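Local coordinates for protein transcriptional regulator, IclR family (Alicyclobacillus acidocaldarius subsp. acidocaldarius, PDB 5TJJ) that probably binds DNA and regulates transcription as a member of the IclR family, with a helix-turn-helix domain joined to a larger C-terminal domain, at residues E33-L38 with T43-V48; R112-I117 with R160-E165; A144-C149 with V221-T226. All coordinates share one frame; numbering follows the deposited sequence.

In the fold
The three contacts fall in two parts of the chain. Contact 1 comes first along the sequence and joins helices 31-38 and 42-54 of the helix-turn-helix region. Contacts 2 and 3 lie in the IclR C-terminal region, on the other side of the chain's centre. Contact 1 is about 47 Å from contact 2 and about 41 Å from contact 3, centre to centre. Contacts 2 and 3 are about 16 Å apart between centres, and their segments alternate along the chain. Both reach the six-stranded antiparallel sheet, through strands 115-122 and 218-227. They touch where Val116 packs on Phe146. The probable DNA-binding part is thus well separated from this sheet.

Contact 1. Residues E33-L38 with T43-V48; sequences EIAERL and TTCLRV
Ala35 and Cys45 are the facing residues of two short helical segments, with their CA atoms 6.3 Å apart, and no hydrogen bond joins the two segments. Cys45 makes the whole contact from segment 43-48, through SG. The sulfur reaches across to helix 31-38 and lies beside the backbone of Ala35, 3.9 Å from Ala35 CA. The methyl group of the same residue is almost as near, with Ala35 CB 4.0 Å from Cys45 SG. The sulfur therefore meets both the main chain and the small side chain of one residue. Ile34 adds a second apolar neighbour through its short branch, CG2, which stands 4.2 Å from Cys45 SG. That branch is anti to the backbone N, while CG1 is anti to the carbonyl carbon (chi1 -67°). This turn brings the CG2 methyl, not the longer CD1 arm, to the sulfur. The contact is small, but all three residues are buried. Each helix keeps its own backbone bonds, such as Leu38 N to Ile34 O at 3.0 Å and Arg47 N to Thr43 O at 3.2 Å. Around this contact, Ile34 also packs on Leu49 and Cys45 on Leu31. Helix 9-21 adds Val17 against Leu38 and Leu13 against Thr44 and Val48. Asn41 OD1 accepts a hydrogen bond from Thr44 N near the start of helix 42-54. Two helices joined by a short turn and packed on a third are characteristic of the helix-turn-helix domain of IclR regulators, in which the second helix of the pair is probably the recognition helix.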
loop_
_atom_site.group_PDB
_atom_site.type_symbol
_atom_site.label_atom_id
_atom_site.label_comp_id
_atom_site.label_asym_id
_atom_site.label_seq_id
_atom_site.Cartn_x
_atom_site.Cartn_y
_atom_site.Cartn_z
ATOM N N GLU A 33 6.747 2.945 25.213
ATOM C CA GLU A 33 5.359 2.977 24.766
ATOM C C GLU A 33 5.035 1.758 23.868
ATOM O O GLU A 33 4.011 1.089 24.052
ATOM C CB GLU A 33 5.087 4.286 24.030
ATOM C CG GLU A 33 5.190 5.546 24.906
ATOM C CD GLU A 33 5.114 6.847 24.113
ATOM O OE1 GLU A 33 5.521 6.866 22.919
ATOM O OE2 GLU A 33 4.641 7.858 24.692
ATOM N N ILE A 34 5.933 1.449 22.929
ATOM C CA ILE A 34 5.761 0.277 22.059
ATOM C C ILE A 34 5.688 -1.037 22.853
ATOM O O ILE A 34 4.740 -1.831 22.682
ATOM C CB ILE A 34 6.862 0.171 20.987
ATOM C CG1 ILE A 34 6.723 1.327 19.996
ATOM C CG2 ILE A 34 6.746 -1.156 20.225
ATOM C CD1 ILE A 34 7.911 1.525 19.079
ATOM N N ALA A 35 6.701 -1.274 23.681
ATOM C CA ALA A 35 6.777 -2.509 24.464
ATOM C C ALA A 35 5.593 -2.672 25.432
ATOM O O ALA A 35 5.017 -3.754 25.538
ATOM C CB ALA A 35 8.093 -2.571 25.204
ATOM N N GLU A 36 5.208 -1.596 26.099
ATOM C CA GLU A 36 4.055 -1.646 26.977
ATOM C C GLU A 36 2.755 -1.895 26.200
ATOM O O GLU A 36 1.953 -2.720 26.627
ATOM C CB GLU A 36 3.973 -0.406 27.894
ATOM C CG GLU A 36 4.900 -0.512 29.119
ATOM C CD GLU A 36 5.091 0.805 29.871
ATOM O OE1 GLU A 36 4.853 1.896 29.296
ATOM O OE2 GLU A 36 5.500 0.757 31.052
ATOM N N ARG A 37 2.565 -1.237 25.058
ATOM C CA ARG A 37 1.330 -1.386 24.283
ATOM C C ARG A 37 1.168 -2.788 23.689
ATOM O O ARG A 37 0.055 -3.308 23.618
ATOM C CB ARG A 37 1.260 -0.339 23.164
ATOM C CG ARG A 37 -0.053 -0.312 22.392
ATOM C CD ARG A 37 -1.245 -0.050 23.309
ATOM N NE ARG A 37 -2.366 0.482 22.541
ATOM C CZ ARG A 37 -3.340 -0.237 21.984
ATOM N NH1 ARG A 37 -3.402 -1.556 22.147
ATOM N NH2 ARG A 37 -4.287 0.392 21.284
ATOM N N LEU A 38 2.269 -3.387 23.248
ATOM C CA LEU A 38 2.235 -4.749 22.733
ATOM C C LEU A 38 2.255 -5.816 23.834
ATOM O O LEU A 38 1.908 -6.965 23.572
ATOM C CB LEU A 38 3.403 -4.989 21.767
ATOM C CG LEU A 38 3.490 -4.050 20.586
ATOM C CD1 LEU A 38 4.715 -4.357 19.743
ATOM C CD2 LEU A 38 2.212 -4.125 19.757
ATOM N N THR A 43 13.544 -5.419 25.705
ATOM C CA THR A 43 14.724 -5.895 24.996
ATOM C C THR A 43 14.360 -6.621 23.709
ATOM O O THR A 43 14.900 -6.322 22.668
ATOM C CB THR A 43 15.574 -6.805 25.900
ATOM O OG1 THR A 43 16.030 -6.034 27.007
ATOM C CG2 THR A 43 16.787 -7.383 25.150
ATOM N N THR A 44 13.429 -7.562 23.787
ATOM C CA THR A 44 12.895 -8.254 22.603
ATOM C C THR A 44 12.499 -7.254 21.525
ATOM O O THR A 44 12.889 -7.402 20.368
ATOM C CB THR A 44 11.699 -9.161 22.996
ATOM O OG1 THR A 44 12.093 -10.001 24.083
ATOM C CG2 THR A 44 11.265 -10.038 21.860
ATOM N N CYS A 45 11.761 -6.219 21.923
ATOM C CA CYS A 45 11.386 -5.119 21.022
ATOM C C CYS A 45 12.523 -4.348 20.395
ATOM O O CYS A 45 12.422 -3.935 19.246
ATOM C CB CYS A 45 10.580 -4.069 21.769
ATOM S SG CYS A 45 8.845 -4.432 21.792
ATOM N N LEU A 46 13.557 -4.080 21.178
ATOM C CA LEU A 46 14.667 -3.284 20.685
ATOM C C LEU A 46 15.322 -4.001 19.512
ATOM O O LEU A 46 15.512 -3.407 18.456
ATOM C CB LEU A 46 15.699 -2.959 21.792
ATOM C CG LEU A 46 16.725 -1.874 21.418
ATOM C CD1 LEU A 46 16.039 -0.614 20.851
ATOM C CD2 LEU A 46 17.660 -1.509 22.563
ATOM N N ARG A 47 15.614 -5.284 19.698
ATOM C CA ARG A 47 16.302 -6.049 18.673
ATOM C C ARG A 47 15.552 -6.055 17.322
ATOM O O ARG A 47 16.168 -5.915 16.255
ATOM C CB ARG A 47 16.504 -7.493 19.119
ATOM C CG ARG A 47 17.433 -7.725 20.287
ATOM C CD ARG A 47 17.652 -9.227 20.452
ATOM N NE ARG A 47 17.820 -9.642 21.861
ATOM C CZ ARG A 47 16.912 -10.288 22.616
ATOM N NH1 ARG A 47 15.693 -10.610 22.146
ATOM N NH2 ARG A 47 17.233 -10.607 23.869
ATOM N N VAL A 48 14.236 -6.207 17.387
ATOM C CA VAL A 48 13.391 -6.219 16.201
ATOM C C VAL A 48 13.346 -4.849 15.543
ATOM O O VAL A 48 13.581 -4.718 14.335
ATOM C CB VAL A 48 11.976 -6.688 16.588
ATOM C CG1 VAL A 48 10.947 -6.396 15.500
ATOM C CG2 VAL A 48 12.019 -8.174 16.948
#

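Contact 2. Residues R112-I117 with R160-E165; sequences RDDRVI and RRVLRE
Asp114 and Arg161 form a two-pronged salt bridge between the turn before strand 115-122 and helix 156-164. Arg161 presents the end of its guanidinium, and each terminal nitrogen takes one carboxylate oxygen. The bond from Arg161 NH2 to Asp114 OD1, 2.8 Å, is the straighter (163°); the oxygen lies near the guanidinium plane and offers its syn lone pair. Arg161 NH1 reaches Asp114 OD2 at 2.9 Å, also from the syn side, but tilted out of both planes. The two flat groups are nearly coplanar, 13° apart. Arg161 starts with CG anti to the backbone N (chi1 -177°) and then bends at chi3, which turns its end to the carboxylate. One helical turn on, Glu165 OE1 makes a second salt bridge to Arg161 NH1, 3.1 Å. Asp114 OD2 and Glu165 OE1 are 4.2 Å apart, and the arginine between them probably offsets their like charges. With an alanine at Asp114 both bonds across the contact go, and the Arg161 guanidinium, still held by Glu165 at NH1, would probably be less firmly fixed. Packing is slight: Val162 CG2 lies 4.5 Å from Asp114 OD1, and Val162 also rests on Tyr142. Backbone hydrogen bonding with Val141 ties Asp114 to the chain following strand 138-140. Asp114 lies in the turn of the beta hairpin formed by antiparallel strands 104-110 and 115-122, and this salt-bridge network ties that turn to helix 156-164 of the IclR C-terminal domain.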
loop_
_atom_site.group_PDB
_atom_site.type_symbol
_atom_site.label_atom_id
_atom_site.label_comp_id
_atom_site.label_asym_id
_atom_site.label_seq_id
_atom_site.Cartn_x
_atom_site.Cartn_y
_atom_site.Cartn_z
ATOM N N ARG A 112 -22.489 7.989 -4.472
ATOM C CA ARG A 112 -23.220 9.191 -4.117
ATOM C C ARG A 112 -24.715 9.039 -4.476
ATOM O O ARG A 112 -25.105 8.196 -5.276
ATOM C CB ARG A 112 -22.592 10.436 -4.776
ATOM C CG ARG A 112 -21.157 10.711 -4.325
ATOM C CD ARG A 112 -20.506 11.896 -5.039
ATOM N NE ARG A 112 -20.438 13.119 -4.217
ATOM C CZ ARG A 112 -21.308 14.146 -4.233
ATOM N NH1 ARG A 112 -22.392 14.135 -5.027
ATOM N NH2 ARG A 112 -21.093 15.198 -3.435
ATOM N N ASP A 113 -25.536 9.843 -3.820
ATOM C CA ASP A 113 -26.951 9.972 -4.085
ATOM C C ASP A 113 -27.761 8.715 -3.738
ATOM O O ASP A 113 -28.634 8.281 -4.485
ATOM C CB ASP A 113 -27.160 10.500 -5.517
ATOM C CG ASP A 113 -26.576 11.924 -5.701
ATOM O OD1 ASP A 113 -26.029 12.513 -4.718
ATOM O OD2 ASP A 113 -26.681 12.459 -6.831
ATOM N N ASP A 114 -27.474 8.186 -2.551
ATOM C CA ASP A 114 -28.222 7.088 -1.929
ATOM C C ASP A 114 -28.304 5.813 -2.780
ATOM O O ASP A 114 -29.285 5.095 -2.713
ATOM C CB ASP A 114 -29.613 7.569 -1.504
ATOM C CG ASP A 114 -29.561 8.727 -0.489
ATOM O OD1 ASP A 114 -28.708 8.722 0.431
ATOM O OD2 ASP A 114 -30.398 9.649 -0.596
ATOM N N ARG A 115 -27.272 5.555 -3.577
ATOM C CA ARG A 115 -27.202 4.344 -4.371
ATOM C C ARG A 115 -26.049 3.485 -3.883
ATOM O O ARG A 115 -25.071 3.974 -3.296
ATOM C CB ARG A 115 -26.973 4.610 -5.876
ATOM C CG ARG A 115 -27.878 5.606 -6.580
ATOM C CD ARG A 115 -29.315 5.137 -6.679
ATOM N NE ARG A 115 -29.516 4.160 -7.756
ATOM C CZ ARG A 115 -30.703 3.640 -8.099
ATOM N NH1 ARG A 115 -31.824 4.006 -7.452
ATOM N NH2 ARG A 115 -30.772 2.745 -9.093
ATOM N N VAL A 116 -26.163 2.197 -4.185
ATOM C CA VAL A 116 -25.065 1.237 -4.046
ATOM C C VAL A 116 -24.939 0.484 -5.345
ATOM O O VAL A 116 -25.909 0.439 -6.111
ATOM C CB VAL A 116 -25.284 0.251 -2.882
ATOM C CG1 VAL A 116 -25.315 1.007 -1.553
ATOM C CG2 VAL A 116 -26.547 -0.551 -3.029
ATOM N N ILE A 117 -23.776 -0.135 -5.569
ATOM C CA ILE A 117 -23.521 -0.882 -6.802
ATOM C C ILE A 117 -22.743 -2.193 -6.557
ATOM O O ILE A 117 -21.802 -2.236 -5.754
ATOM C CB ILE A 117 -22.837 0.028 -7.845
ATOM C CG1 ILE A 117 -22.756 -0.634 -9.211
ATOM C CG2 ILE A 117 -21.450 0.450 -7.404
ATOM C CD1 ILE A 117 -22.141 0.259 -10.285
ATOM N N ARG A 160 -33.020 9.052 9.558
ATOM C CA ARG A 160 -34.244 9.821 9.550
ATOM C C ARG A 160 -34.526 10.449 8.192
ATOM O O ARG A 160 -35.693 10.444 7.765
ATOM C CB ARG A 160 -34.257 10.866 10.657
ATOM C CG ARG A 160 -34.425 10.267 12.038
ATOM C CD ARG A 160 -34.728 11.325 13.078
ATOM N NE ARG A 160 -33.530 12.084 13.393
ATOM C CZ ARG A 160 -32.547 11.698 14.223
ATOM N NH1 ARG A 160 -31.504 12.515 14.422
ATOM N NH2 ARG A 160 -32.587 10.507 14.858
ATOM N N ARG A 161 -33.490 10.942 7.505
ATOM C CA ARG A 161 -33.674 11.486 6.162
ATOM C C ARG A 161 -34.184 10.405 5.212
ATOM O O ARG A 161 -35.177 10.603 4.513
ATOM C CB ARG A 161 -32.388 12.130 5.585
ATOM C CG ARG A 161 -32.592 12.764 4.199
ATOM C CD ARG A 161 -31.332 13.354 3.592
ATOM N NE ARG A 161 -30.245 12.366 3.464
ATOM C CZ ARG A 161 -30.211 11.363 2.576
ATOM N NH1 ARG A 161 -31.224 11.140 1.735
ATOM N NH2 ARG A 161 -29.172 10.553 2.564
ATOM N N VAL A 162 -33.502 9.268 5.185
ATOM C CA VAL A 162 -33.857 8.177 4.266
ATOM C C VAL A 162 -35.278 7.639 4.540
ATOM O O VAL A 162 -36.057 7.404 3.593
ATOM C CB VAL A 162 -32.806 7.063 4.314
ATOM C CG1 VAL A 162 -33.271 5.843 3.539
ATOM C CG2 VAL A 162 -31.476 7.571 3.744
ATOM N N LEU A 163 -35.614 7.509 5.823
ATOM C CA LEU A 163 -36.951 7.115 6.236
ATOM C C LEU A 163 -38.053 8.109 5.885
ATOM O O LEU A 163 -39.070 7.696 5.345
ATOM C CB LEU A 163 -37.009 6.735 7.729
ATOM C CG LEU A 163 -36.855 5.215 7.992
ATOM C CD1 LEU A 163 -35.494 4.650 7.611
ATOM C CD2 LEU A 163 -37.115 4.906 9.456
ATOM N N ARG A 164 -37.871 9.389 6.189
ATOM C CA ARG A 164 -38.825 10.412 5.770
ATOM C C ARG A 164 -39.090 10.387 4.245
ATOM O O ARG A 164 -40.204 10.649 3.818
ATOM C CB ARG A 164 -38.337 11.818 6.131
ATOM C CG ARG A 164 -38.300 12.228 7.606
ATOM C CD ARG A 164 -39.669 12.293 8.297
ATOM N NE ARG A 164 -40.044 10.978 8.822
ATOM C CZ ARG A 164 -39.490 10.381 9.885
ATOM N NH1 ARG A 164 -38.522 10.986 10.604
ATOM N NH2 ARG A 164 -39.902 9.160 10.222
ATOM N N GLU A 165 -38.068 10.097 3.442
ATOM C CA GLU A 165 -38.166 10.099 1.967
ATOM C C GLU A 165 -38.813 8.847 1.366
ATOM O O GLU A 165 -38.970 8.749 0.139
ATOM C CB GLU A 165 -36.785 10.327 1.337
ATOM C CG GLU A 165 -36.213 11.729 1.598
ATOM C CD GLU A 165 -34.752 11.930 1.217
ATOM O OE1 GLU A 165 -34.139 10.958 0.741
ATOM O OE2 GLU A 165 -34.202 13.065 1.401
#

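Contact 3. Residues A144-C149 with V221-T226; sequences AAFGRC and VLSCLT
Val221 faces Phe146 and Cys149 of one helical turn. Its CG1 comes closest to Phe146 CB, at 3.8 Å, and its CG2 to Cys149 CB, at 3.7 Å. CG1 is also near the cysteine, 4.1 Å from Cys149 CB. The valine has CG1 anti to the backbone N and CG2 anti to the carbonyl carbon (chi1 168°), which turns both methyls to the helix. Phe146 touches Val221 with its CB and not with its ring. The ring turns its CD2 edge to Ser223, whose OG lies near the ring plane, 4.4 Å from Phe146 CD2. Phe146 CG stands between the backbone N and the carbonyl carbon (chi1 58°), which leaves CB against Val221 while the CD2 edge is set toward Ser223. The Ser223 hydroxyl is buried but is hydrogen-bonded to the backbone oxygen of Val207. The axes of segments 144-149 and 221-226 run nearly antiparallel, at 159°, and are 8.7 Å apart at closest approach. Further out, the Phe139 ring meets that of Phe146, and Cys149 packs on Ala194 and Ala208. Strand 218-227, one of the two inner strands of the antiparallel sheet, lies between strands 104-110 and 204-212. Helix 144-151 covers it on one face, while Leu222 points away from that helix to pack on helix 233-253 on the other.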
loop_
_atom_site.group_PDB
_atom_site.type_symbol
_atom_site.label_atom_id
_atom_site.label_comp_id
_atom_site.label_asym_id
_atom_site.label_seq_id
_atom_site.Cartn_x
_atom_site.Cartn_y
_atom_site.Cartn_z
ATOM N N ALA A 144 -32.534 -4.120 1.385
ATOM C CA ALA A 144 -32.147 -5.489 1.771
ATOM C C ALA A 144 -30.939 -5.518 2.748
ATOM O O ALA A 144 -30.570 -4.475 3.300
ATOM C CB ALA A 144 -31.898 -6.340 0.512
ATOM N N ALA A 145 -30.343 -6.694 2.964
ATOM C CA ALA A 145 -29.271 -6.863 3.949
ATOM C C ALA A 145 -28.084 -5.923 3.746
ATOM O O ALA A 145 -27.582 -5.310 4.716
ATOM C CB ALA A 145 -28.792 -8.309 3.982
ATOM N N PHE A 146 -27.647 -5.805 2.497
ATOM C CA PHE A 146 -26.484 -4.980 2.196
ATOM C C PHE A 146 -26.730 -3.478 2.365
ATOM O O PHE A 146 -25.796 -2.757 2.741
ATOM C CB PHE A 146 -25.848 -5.299 0.833
ATOM C CG PHE A 146 -26.761 -5.162 -0.326
ATOM C CD1 PHE A 146 -27.061 -3.915 -0.849
ATOM C CD2 PHE A 146 -27.310 -6.294 -0.926
ATOM C CE1 PHE A 146 -27.913 -3.791 -1.940
ATOM C CE2 PHE A 146 -28.153 -6.172 -2.018
ATOM C CZ PHE A 146 -28.443 -4.921 -2.531
ATOM N N GLY A 147 -27.953 -3.022 2.080
ATOM C CA GLY A 147 -28.354 -1.656 2.344
ATOM C C GLY A 147 -28.219 -1.301 3.825
ATOM O O GLY A 147 -27.528 -0.349 4.200
ATOM N N ARG A 148 -28.850 -2.107 4.668
ATOM C CA ARG A 148 -28.750 -1.948 6.112
ATOM C C ARG A 148 -27.316 -1.952 6.677
ATOM O O ARG A 148 -27.066 -1.340 7.726
ATOM C CB ARG A 148 -29.529 -3.068 6.800
ATOM C CG ARG A 148 -31.026 -2.970 6.630
ATOM C CD ARG A 148 -31.750 -3.748 7.715
ATOM N NE ARG A 148 -31.896 -5.150 7.362
ATOM C CZ ARG A 148 -32.748 -5.620 6.463
ATOM N NH1 ARG A 148 -33.580 -4.808 5.806
ATOM N NH2 ARG A 148 -32.775 -6.918 6.236
ATOM N N CYS A 149 -26.393 -2.665 6.028
ATOM C CA CYS A 149 -25.011 -2.623 6.478
ATOM C C CYS A 149 -24.330 -1.299 6.221
ATOM O O CYS A 149 -23.452 -0.950 6.981
ATOM C CB CYS A 149 -24.162 -3.725 5.876
ATOM S SG CYS A 149 -24.515 -5.337 6.557
ATOM N N VAL A 221 -19.453 -3.477 1.271
ATOM C CA VAL A 221 -20.158 -4.540 1.985
ATOM C C VAL A 221 -19.917 -5.848 1.262
ATOM O O VAL A 221 -19.856 -5.859 0.053
ATOM C CB VAL A 221 -21.642 -4.227 2.094
ATOM C CG1 VAL A 221 -22.453 -5.438 2.564
ATOM C CG2 VAL A 221 -21.861 -3.039 3.046
ATOM N N LEU A 222 -19.716 -6.921 2.022
ATOM C CA LEU A 222 -19.612 -8.253 1.485
ATOM C C LEU A 222 -20.916 -8.932 1.783
ATOM O O LEU A 222 -21.362 -8.917 2.916
ATOM C CB LEU A 222 -18.493 -9.082 2.144
ATOM C CG LEU A 222 -17.106 -8.502 2.282
ATOM C CD1 LEU A 222 -16.177 -9.579 2.794
ATOM C CD2 LEU A 222 -16.603 -8.006 0.946
ATOM N N SER A 223 -21.478 -9.589 0.774
ATOM C CA SER A 223 -22.789 -10.213 0.887
ATOM C C SER A 223 -22.852 -11.588 0.219
ATOM O O SER A 223 -22.122 -11.855 -0.716
ATOM C CB SER A 223 -23.804 -9.289 0.269
ATOM O OG SER A 223 -25.091 -9.811 0.469
ATOM N N CYS A 224 -23.733 -12.447 0.715
ATOM C CA CYS A 224 -23.958 -13.801 0.169
ATOM C C CYS A 224 -25.417 -13.917 -0.228
ATOM O O CYS A 224 -26.308 -13.593 0.569
ATOM C CB CYS A 224 -23.680 -14.876 1.224
ATOM S SG CYS A 224 -22.007 -15.492 1.173
ATOM N N LEU A 225 -25.664 -14.401 -1.434
ATOM C CA LEU A 225 -27.024 -14.678 -1.895
ATOM C C LEU A 225 -27.262 -16.176 -1.927
ATOM O O LEU A 225 -26.390 -16.935 -2.337
ATOM C CB LEU A 225 -27.283 -14.068 -3.281
ATOM C CG LEU A 225 -26.994 -12.560 -3.401
ATOM C CD1 LEU A 225 -27.335 -12.066 -4.800
ATOM C CD2 LEU A 225 -27.748 -11.751 -2.358
ATOM N N THR A 226 -28.441 -16.581 -1.476
ATOM C CA THR A 226 -28.921 -17.938 -1.638
ATOM C C THR A 226 -30.449 -17.937 -1.786
ATOM O O THR A 226 -31.107 -16.915 -1.574
ATOM C CB THR A 226 -28.454 -18.859 -0.480
ATOM O OG1 THR A 226 -28.799 -20.212 -0.790
ATOM C CG2 THR A 226 -29.044 -18.490 0.886
#